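Local coordinates for single-stranded DNA specific exonuclease RecJ (Thermus thermophilus, PDB 2ZXO), which degrades single-stranded DNA exonucleolytically in the 5' to 3' direction, using divalent metal ions such as magnesium or manganese, at residues T87-L92 with L133-G138; K485-L490 with Y520-V525; A491-D496 with V525-P530. All coordinates share one frame; numbering follows the deposited sequence.

Overall arrangement
Contact 1 comes first along the chain and belongs to the DHH domain, where helix 83-97 packs on strand 131-135 of the parallel sheet beside the manganese ligands. Contacts 2 and 3 lie on the opposite side of the chain's centre; the centre of each is about 44 Å from that of contact 1, and the nearest atoms are about 28 Å away. These two are neighbours, with centres about 13 Å apart. Their segments alternate along the chain and share Val525, and contact 3 takes up strands 487-492 and 517-528 where contact 2's backbone pairing stops. The metal-binding DHH domain and the OB-domain sheet are thus separate parts of one chain.

Contact 1 of 3, residues T87-L92 with L133-G138; sequences TGTAIL and LTVDCG
Val135 presses its two methyl groups against the inner side of helix 87-92, straddling the stretch from Gly88 to Leu92. This is the helix-on-sheet packing of an alpha/beta domain, here the DHH domain: helix 83-97 lies over the parallel sheet, and strand 131-135 runs beneath it in a roughly antiparallel sense, with 144° between the two N-to-C directions and 8.7 Å between the axes of the short segments. With CG1 anti to the backbone N (chi1 -178°), the valine's rotation puts CG1 over the Gly88-Thr89 backbone and CG2 beside Leu92. Val135 CG1 is 3.9 Å from Gly88 C, where the lack of a side chain lets the strand come close. Val135 CG2 lies 3.9 Å from Leu92 CD1, the two side chains running past each other and heading opposite ways. Leu92 CD1 also lies 4.3 Å from Leu133 CD1, so a single helix residue bridges two inward-facing positions of the strand. Thr134 between them points away from the helix; its side chain touches Val157 of strand 154-158.

The packing is apolar and wholly buried, and it lies close to the metal site, the Val135 side chain being about 6 Å from that of Asp80, a ligand of the first manganese. Immediately after Val135 comes Asp136, a ligand of both manganese ions, while Asp84, a ligand of the second, lies near the start of the same helix. Thr89 completes the interface: its hydroxyl is hydrogen-bonded to Gly85 O within the helix, and Thr89 OG1 also rests 3.8 Å from Val135 CB.

Contact 2 of 3, residues K485-L490 with Y520-V525; sequences KGVRVL and YEVQAV
Arg488 and Glu521 run alongside each other across two parallel neighbouring strands, 487-490 and 520-524, in the mixed sheet of the OB domain. The strand directions differ by 30°, and Val489 pairs with Val522 and Leu490 with Gln523.

Backbone bonds supply the regular part of the join. Leu490 N gives its hydrogen to Val522 O at 2.7 Å, and Leu490 O accepts from Ala524 N at 2.9 Å. Val522 N also bonds to Arg488 O, although the position of that oxygen is less certain. Val489 CA adds a C-H...O contact to Val522 O, 3.0 Å away.

Apolar contacts cover one face of the sheet. Val487 CG2 touches Val522 CG2 at 3.7 Å, and both valines also pack on Leu464 of strand 461-466. Further along, Val489 CG2 reaches Ala524 CB at 4.0 Å.

The charged pair lies on the other face. CG of Arg488 is anti to the backbone N (chi1 -165°), and a bend at chi3 brings NE to the carboxylate of Glu521. The salt bridge is nearly straight at NE, and Glu521 OE1 lies close to the guanidinium plane; the arginine approaches from above the carboxylate plane instead, the two groups being turned 49° apart. Glu521 OE2 takes a hydrogen bond from Asn512 ND2, so the carboxylate is gripped at both oxygens, while Leu490 CD1 lies 3.8 Å from Glu521 OE2.

Contact 3 of 3, residues A491-D496 with V525-P530; sequences AWKQGD and VDLRKP
Gln494 sets its amide almost parallel to the carboxylate of Asp526, with only 8° between the two planes, even though the side chains themselves meet nearly perpendicular. The chain of Gln494 bends on its way toward the backbone of the other segment. Gln494 NE2 comes within 3.0 Å of Asp526 OD1, and Gln494 OE1 lies 3.6 Å from Leu527 N. The first bond of the Asp526 side chain points away from segment 491-496, yet the carboxylate, carried on the side of CB opposite the backbone N (chi1 -163°), still presents OD1 to the amide. Its other oxygen, OD2, is held by a hydrogen bond from Trp7 NE1, which ties this carboxylate to the N-terminal strand 5-9 of the same mixed sheet.

Leu527 faces the opposite segment directly. Fully extended, it sends its two methyls to different partners: Leu527 CD1 to Ala491 CB at 4.1 Å, and Leu527 CD2 to the aliphatic part of Lys493, 4.4 Å from Lys493 CD. Leu499 touches both Leu527 and Lys493, while Val503 packs on Leu527 from strand 503-514.

The geometry reflects a local change in the OB-domain sheet. Val525 and Asp526 both face Ala506 of strand 503-514 in a classic beta bulge, and the chain turns a corner at Val525. Beyond that corner the touching parts of the two segments run 61° apart, and the CA atoms of Lys493 and Leu527 are 7.3 Å from each other. Side chains, not backbone pairing, make the contact here. Lys493 bends back so that Lys493 NZ makes a weak hydrogen bond to Gln494 O at 3.3 Å.

Contact 1 of 3, residues T87-L92 with L133-G138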
loop_
_atom_site.group_PDB
_atom_site.type_symbol
_atom_site.label_atom_id
_atom_site.label_comp_id
_atom_site.label_asym_id
_atom_site.label_seq_id
_atom_site.Cartn_x
_atom_site.Cartn_y
_atom_site.Cartn_z
ATOM N N THR A 87 -10.717 -18.829 -0.482
ATOM C CA THR A 87 -11.057 -18.587 -1.876
ATOM C C THR A 87 -10.244 -19.527 -2.778
ATOM O O THR A 87 -10.756 -19.990 -3.786
ATOM C CB THR A 87 -10.827 -17.114 -2.331
ATOM O OG1 THR A 87 -9.451 -16.758 -2.160
ATOM C CG2 THR A 87 -11.731 -16.155 -1.561
ATOM N N GLY A 88 -9.009 -19.838 -2.398
ATOM C CA GLY A 88 -8.189 -20.726 -3.211
ATOM C C GLY A 88 -8.772 -22.130 -3.209
ATOM O O GLY A 88 -8.824 -22.804 -4.226
ATOM N N THR A 89 -9.230 -22.560 -2.047
ATOM C CA THR A 89 -9.845 -23.866 -1.887
ATOM C C THR A 89 -11.109 -23.933 -2.733
ATOM O O THR A 89 -11.405 -24.952 -3.359
ATOM C CB THR A 89 -10.226 -24.095 -0.435
ATOM O OG1 THR A 89 -9.022 -24.179 0.353
ATOM C CG2 THR A 89 -11.081 -25.349 -0.280
ATOM N N ALA A 90 -11.864 -22.840 -2.758
ATOM C CA ALA A 90 -13.084 -22.833 -3.549
ATOM C C ALA A 90 -12.721 -22.882 -5.040
ATOM O O ALA A 90 -13.404 -23.514 -5.833
ATOM C CB ALA A 90 -13.903 -21.590 -3.244
ATOM N N ILE A 91 -11.659 -22.194 -5.425
ATOM C CA ILE A 91 -11.265 -22.214 -6.811
ATOM C C ILE A 91 -11.029 -23.650 -7.234
ATOM O O ILE A 91 -11.621 -24.106 -8.209
ATOM C CB ILE A 91 -9.966 -21.402 -7.070
ATOM C CG1 ILE A 91 -10.284 -19.914 -7.054
ATOM C CG2 ILE A 91 -9.350 -21.793 -8.454
ATOM C CD1 ILE A 91 -9.116 -19.064 -6.759
ATOM N N LEU A 92 -10.161 -24.357 -6.506
ATOM C CA LEU A 92 -9.846 -25.741 -6.846
ATOM C C LEU A 92 -11.015 -26.706 -6.696
ATOM O O LEU A 92 -11.201 -27.587 -7.538
ATOM C CB LEU A 92 -8.658 -26.230 -6.024
ATOM C CG LEU A 92 -7.364 -25.588 -6.500
ATOM C CD1 LEU A 92 -6.249 -25.935 -5.563
ATOM C CD2 LEU A 92 -7.059 -26.067 -7.908
ATOM N N LEU A 133 -4.406 -32.169 -1.885
ATOM C CA LEU A 133 -4.061 -30.827 -2.360
ATOM C C LEU A 133 -4.124 -29.783 -1.268
ATOM O O LEU A 133 -5.183 -29.516 -0.700
ATOM C CB LEU A 133 -5.000 -30.410 -3.493
ATOM C CG LEU A 133 -4.339 -30.332 -4.863
ATOM C CD1 LEU A 133 -5.410 -30.114 -5.935
ATOM C CD2 LEU A 133 -3.302 -29.197 -4.853
ATOM N N THR A 134 -2.983 -29.167 -1.004
ATOM C CA THR A 134 -2.906 -28.172 0.049
ATOM C C THR A 134 -2.995 -26.794 -0.544
ATOM O O THR A 134 -2.353 -26.511 -1.550
ATOM C CB THR A 134 -1.565 -28.288 0.835
ATOM O OG1 THR A 134 -0.460 -28.026 -0.053
ATOM C CG2 THR A 134 -1.414 -29.700 1.434
ATOM N N VAL A 135 -3.785 -25.928 0.072
ATOM C CA VAL A 135 -3.896 -24.579 -0.440
ATOM C C VAL A 135 -3.336 -23.592 0.563
ATOM O O VAL A 135 -3.752 -23.555 1.723
ATOM C CB VAL A 135 -5.341 -24.221 -0.762
ATOM C CG1 VAL A 135 -5.411 -22.822 -1.329
ATOM C CG2 VAL A 135 -5.892 -25.208 -1.732
ATOM N N ASP A 136 -2.382 -22.795 0.095
ATOM C CA ASP A 136 -1.711 -21.792 0.910
ATOM C C ASP A 136 -1.140 -22.396 2.197
ATOM O O ASP A 136 -1.184 -21.777 3.264
ATOM C CB ASP A 136 -2.669 -20.636 1.250
ATOM C CG ASP A 136 -1.943 -19.300 1.362
ATOM O OD1 ASP A 136 -2.437 -18.391 2.068
ATOM O OD2 ASP A 136 -0.867 -19.166 0.732
ATOM N N CYS A 137 -0.617 -23.617 2.098
ATOM C CA CYS A 137 -0.022 -24.288 3.253
ATOM C C CYS A 137 0.782 -25.524 2.851
ATOM O O CYS A 137 0.776 -25.922 1.684
ATOM C CB CYS A 137 -1.106 -24.674 4.281
ATOM S SG CYS A 137 -2.178 -26.100 3.882
ATOM N N GLY A 138 1.485 -26.105 3.821
ATOM C CA GLY A 138 2.272 -27.303 3.576
ATOM C C GLY A 138 3.713 -27.116 3.134
ATOM O O GLY A 138 4.396 -28.095 2.840
#

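Contact 2 of 3, residues K485-L490 with Y520-V525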
loop_
_atom_site.group_PDB
_atom_site.type_symbol
_atom_site.label_atom_id
_atom_site.label_comp_id
_atom_site.label_asym_id
_atom_site.label_seq_id
_atom_site.Cartn_x
_atom_site.Cartn_y
_atom_site.Cartn_z
ATOM N N LYS A 485 -6.066 27.771 -0.388
ATOM C CA LYS A 485 -5.840 28.338 -1.701
ATOM C C LYS A 485 -6.868 27.913 -2.739
ATOM O O LYS A 485 -6.522 27.513 -3.852
ATOM C CB LYS A 485 -4.424 27.987 -2.143
ATOM C CG LYS A 485 -3.385 28.633 -1.261
ATOM C CD LYS A 485 -1.978 28.367 -1.745
ATOM C CE LYS A 485 -1.050 29.499 -1.344
ATOM N NZ LYS A 485 -1.109 29.781 0.117
ATOM N N GLY A 486 -8.137 27.979 -2.352
ATOM C CA GLY A 486 -9.201 27.644 -3.279
ATOM C C GLY A 486 -9.690 26.212 -3.351
ATOM O O GLY A 486 -10.650 25.951 -4.083
ATOM N N VAL A 487 -9.061 25.276 -2.641
ATOM C CA VAL A 487 -9.531 23.892 -2.695
ATOM C C VAL A 487 -10.007 23.439 -1.322
ATOM O O VAL A 487 -9.336 23.685 -0.318
ATOM C CB VAL A 487 -8.429 22.917 -3.267
ATOM C CG1 VAL A 487 -7.148 23.672 -3.556
ATOM C CG2 VAL A 487 -8.206 21.754 -2.336
ATOM N N ARG A 488 -11.171 22.792 -1.261
ATOM C CA ARG A 488 -11.678 22.363 0.032
ATOM C C ARG A 488 -11.015 21.084 0.526
ATOM O O ARG A 488 -10.889 20.114 -0.197
ATOM C CB ARG A 488 -13.201 22.174 -0.012
ATOM C CG ARG A 488 -13.842 22.079 1.387
ATOM C CD ARG A 488 -15.360 22.257 1.346
ATOM N NE ARG A 488 -16.050 20.991 1.178
ATOM C CZ ARG A 488 -16.736 20.398 2.145
ATOM N NH1 ARG A 488 -16.830 20.973 3.337
ATOM N NH2 ARG A 488 -17.295 19.213 1.935
ATOM N N VAL A 489 -10.612 21.089 1.784
ATOM C CA VAL A 489 -9.959 19.942 2.382
ATOM C C VAL A 489 -10.769 19.471 3.607
ATOM O O VAL A 489 -11.266 20.286 4.382
ATOM C CB VAL A 489 -8.483 20.337 2.740
ATOM C CG1 VAL A 489 -8.431 21.790 3.084
ATOM C CG2 VAL A 489 -7.947 19.505 3.882
ATOM N N LEU A 490 -10.928 18.160 3.759
ATOM C CA LEU A 490 -11.679 17.606 4.886
ATOM C C LEU A 490 -10.698 16.884 5.776
ATOM O O LEU A 490 -9.761 16.268 5.284
ATOM C CB LEU A 490 -12.763 16.652 4.389
ATOM C CG LEU A 490 -13.991 17.403 3.847
ATOM C CD1 LEU A 490 -14.228 17.070 2.374
ATOM C CD2 LEU A 490 -15.209 17.041 4.683
ATOM N N TYR A 520 -14.259 18.384 -6.476
ATOM C CA TYR A 520 -12.907 17.833 -6.363
ATOM C C TYR A 520 -12.250 18.532 -5.234
ATOM O O TYR A 520 -12.021 19.732 -5.275
ATOM C CB TYR A 520 -12.139 18.045 -7.660
ATOM C CG TYR A 520 -12.743 17.279 -8.797
ATOM C CD1 TYR A 520 -12.335 15.978 -9.084
ATOM C CD2 TYR A 520 -13.778 17.825 -9.538
ATOM C CE1 TYR A 520 -12.952 15.236 -10.079
ATOM C CE2 TYR A 520 -14.397 17.098 -10.530
ATOM C CZ TYR A 520 -13.985 15.809 -10.793
ATOM O OH TYR A 520 -14.643 15.102 -11.756
ATOM N N GLU A 521 -11.951 17.755 -4.213
ATOM C CA GLU A 521 -11.376 18.278 -2.997
ATOM C C GLU A 521 -10.457 17.252 -2.326
ATOM O O GLU A 521 -10.401 16.087 -2.710
ATOM C CB GLU A 521 -12.520 18.708 -2.079
ATOM C CG GLU A 521 -13.844 18.062 -2.475
ATOM C CD GLU A 521 -15.040 18.580 -1.699
ATOM O OE1 GLU A 521 -15.299 19.806 -1.751
ATOM O OE2 GLU A 521 -15.725 17.752 -1.044
ATOM N N VAL A 522 -9.749 17.710 -1.310
ATOM C CA VAL A 522 -8.779 16.903 -0.632
ATOM C C VAL A 522 -9.187 16.334 0.708
ATOM O O VAL A 522 -9.721 17.028 1.573
ATOM C CB VAL A 522 -7.472 17.725 -0.472
ATOM C CG1 VAL A 522 -6.376 16.888 0.179
ATOM C CG2 VAL A 522 -7.020 18.232 -1.853
ATOM N N GLN A 523 -8.912 15.050 0.852
ATOM C CA GLN A 523 -9.159 14.304 2.058
ATOM C C GLN A 523 -7.791 14.278 2.743
ATOM O O GLN A 523 -6.882 13.555 2.309
ATOM C CB GLN A 523 -9.567 12.875 1.692
ATOM C CG GLN A 523 -10.094 12.046 2.828
ATOM C CD GLN A 523 -11.382 12.630 3.380
ATOM O OE1 GLN A 523 -12.350 12.893 2.632
ATOM N NE2 GLN A 523 -11.408 12.841 4.701
ATOM N N ALA A 524 -7.627 15.068 3.791
ATOM C CA ALA A 524 -6.360 15.102 4.517
ATOM C C ALA A 524 -6.086 13.764 5.210
ATOM O O ALA A 524 -6.975 13.232 5.855
ATOM C CB ALA A 524 -6.408 16.201 5.547
ATOM N N VAL A 525 -4.885 13.203 5.061
ATOM C CA VAL A 525 -4.557 11.961 5.766
ATOM C C VAL A 525 -3.667 12.392 6.921
ATOM O O VAL A 525 -3.538 11.685 7.930
ATOM C CB VAL A 525 -3.803 10.895 4.903
ATOM C CG1 VAL A 525 -4.497 10.714 3.600
ATOM C CG2 VAL A 525 -2.366 11.278 4.710
#

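Contact 3 of 3, residues A491-D496 with V525-P530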
loop_
_atom_site.group_PDB
_atom_site.type_symbol
_atom_site.label_atom_id
_atom_site.label_comp_id
_atom_site.label_asym_id
_atom_site.label_seq_id
_atom_site.Cartn_x
_atom_site.Cartn_y
_atom_site.Cartn_z
ATOM N N ALA A 491 -10.904 16.943 7.086
ATOM C CA ALA A 491 -9.937 16.316 7.975
ATOM C C ALA A 491 -10.373 16.117 9.413
ATOM O O ALA A 491 -11.339 16.702 9.890
ATOM C CB ALA A 491 -8.643 17.144 7.962
ATOM N N TRP A 492 -9.612 15.294 10.103
ATOM C CA TRP A 492 -9.849 15.031 11.501
ATOM C C TRP A 492 -8.729 15.683 12.291
ATOM O O TRP A 492 -7.716 15.053 12.551
ATOM C CB TRP A 492 -9.877 13.528 11.730
ATOM C CG TRP A 492 -11.032 12.941 11.021
ATOM C CD1 TRP A 492 -11.166 12.755 9.669
ATOM C CD2 TRP A 492 -12.286 12.562 11.604
ATOM N NE1 TRP A 492 -12.431 12.284 9.376
ATOM C CE2 TRP A 492 -13.136 12.156 10.547
ATOM C CE3 TRP A 492 -12.775 12.529 12.919
ATOM C CZ2 TRP A 492 -14.443 11.721 10.769
ATOM C CZ3 TRP A 492 -14.067 12.098 13.134
ATOM C CH2 TRP A 492 -14.888 11.699 12.060
ATOM N N LYS A 493 -8.904 16.950 12.658
ATOM C CA LYS A 493 -7.867 17.655 13.398
ATOM C C LYS A 493 -7.345 16.771 14.496
ATOM O O LYS A 493 -8.052 16.407 15.424
ATOM C CB LYS A 493 -8.377 18.970 13.997
ATOM C CG LYS A 493 -7.290 19.796 14.696
ATOM C CD LYS A 493 -6.160 20.222 13.759
ATOM C CE LYS A 493 -5.057 20.991 14.497
ATOM N NZ LYS A 493 -4.224 20.168 15.456
ATOM N N GLN A 494 -6.084 16.418 14.360
ATOM C CA GLN A 494 -5.434 15.557 15.319
ATOM C C GLN A 494 -5.139 16.326 16.621
ATOM O O GLN A 494 -4.172 17.092 16.717
ATOM C CB GLN A 494 -4.161 14.970 14.666
ATOM C CG GLN A 494 -3.868 15.586 13.246
ATOM C CD GLN A 494 -3.343 14.573 12.191
ATOM O OE1 GLN A 494 -3.978 14.359 11.145
ATOM N NE2 GLN A 494 -2.184 13.962 12.465
ATOM N N GLY A 495 -6.036 16.129 17.592
ATOM C CA GLY A 495 -5.949 16.713 18.928
ATOM C C GLY A 495 -5.627 18.177 19.154
ATOM O O GLY A 495 -4.504 18.495 19.533
ATOM N N ASP A 496 -6.599 19.065 18.957
ATOM C CA ASP A 496 -6.387 20.499 19.160
ATOM C C ASP A 496 -7.462 21.369 18.532
ATOM O O ASP A 496 -7.847 22.386 19.100
ATOM C CB ASP A 496 -5.039 20.951 18.593
ATOM C CG ASP A 496 -3.987 21.181 19.676
ATOM O OD1 ASP A 496 -4.267 21.930 20.647
ATOM O OD2 ASP A 496 -2.873 20.616 19.543
ATOM N N VAL A 525 -4.885 13.203 5.061
ATOM C CA VAL A 525 -4.557 11.961 5.766
ATOM C C VAL A 525 -3.667 12.392 6.921
ATOM O O VAL A 525 -3.538 11.685 7.930
ATOM C CB VAL A 525 -3.803 10.895 4.903
ATOM C CG1 VAL A 525 -4.497 10.714 3.600
ATOM C CG2 VAL A 525 -2.366 11.278 4.710
ATOM N N ASP A 526 -3.027 13.546 6.749
ATOM C CA ASP A 526 -2.201 14.115 7.806
ATOM C C ASP A 526 -2.217 15.629 7.692
ATOM O O ASP A 526 -2.409 16.173 6.604
ATOM C CB ASP A 526 -0.769 13.604 7.794
ATOM C CG ASP A 526 -0.076 13.879 9.111
ATOM O OD1 ASP A 526 -0.685 14.579 9.936
ATOM O OD2 ASP A 526 1.056 13.409 9.343
ATOM N N LEU A 527 -2.017 16.304 8.820
ATOM C CA LEU A 527 -2.087 17.753 8.871
ATOM C C LEU A 527 -1.196 18.284 10.001
ATOM O O LEU A 527 -1.091 17.658 11.063
ATOM C CB LEU A 527 -3.543 18.108 9.092
ATOM C CG LEU A 527 -4.054 19.523 9.139
ATOM C CD1 LEU A 527 -5.548 19.421 9.278
ATOM C CD2 LEU A 527 -3.458 20.297 10.303
ATOM N N ARG A 528 -0.577 19.450 9.780
ATOM C CA ARG A 528 0.358 19.994 10.759
ATOM C C ARG A 528 0.868 21.395 10.456
ATOM O O ARG A 528 0.731 21.906 9.335
ATOM C CB ARG A 528 1.591 19.098 10.806
ATOM C CG ARG A 528 2.516 19.350 9.595
ATOM C CD ARG A 528 3.592 18.301 9.429
ATOM N NE ARG A 528 4.614 18.720 8.473
ATOM C CZ ARG A 528 5.733 18.035 8.220
ATOM N NH1 ARG A 528 5.968 16.894 8.851
ATOM N NH2 ARG A 528 6.629 18.493 7.354
ATOM N N LYS A 529 1.501 21.979 11.474
ATOM C CA LYS A 529 2.138 23.292 11.386
ATOM C C LYS A 529 3.343 23.010 10.506
ATOM O O LYS A 529 3.978 21.970 10.632
ATOM C CB LYS A 529 2.594 23.762 12.779
ATOM C CG LYS A 529 3.555 24.977 12.812
ATOM C CD LYS A 529 3.711 25.520 14.239
ATOM C CE LYS A 529 4.432 26.878 14.295
ATOM N NZ LYS A 529 5.928 26.780 14.231
ATOM N N PRO A 530 3.675 23.928 9.602
ATOM C CA PRO A 530 4.817 23.697 8.721
ATOM C C PRO A 530 6.064 23.218 9.428
ATOM O O PRO A 530 6.398 23.664 10.526
ATOM C CB PRO A 530 5.009 25.045 8.050
ATOM C CG PRO A 530 3.609 25.567 7.968
ATOM C CD PRO A 530 3.069 25.241 9.345
#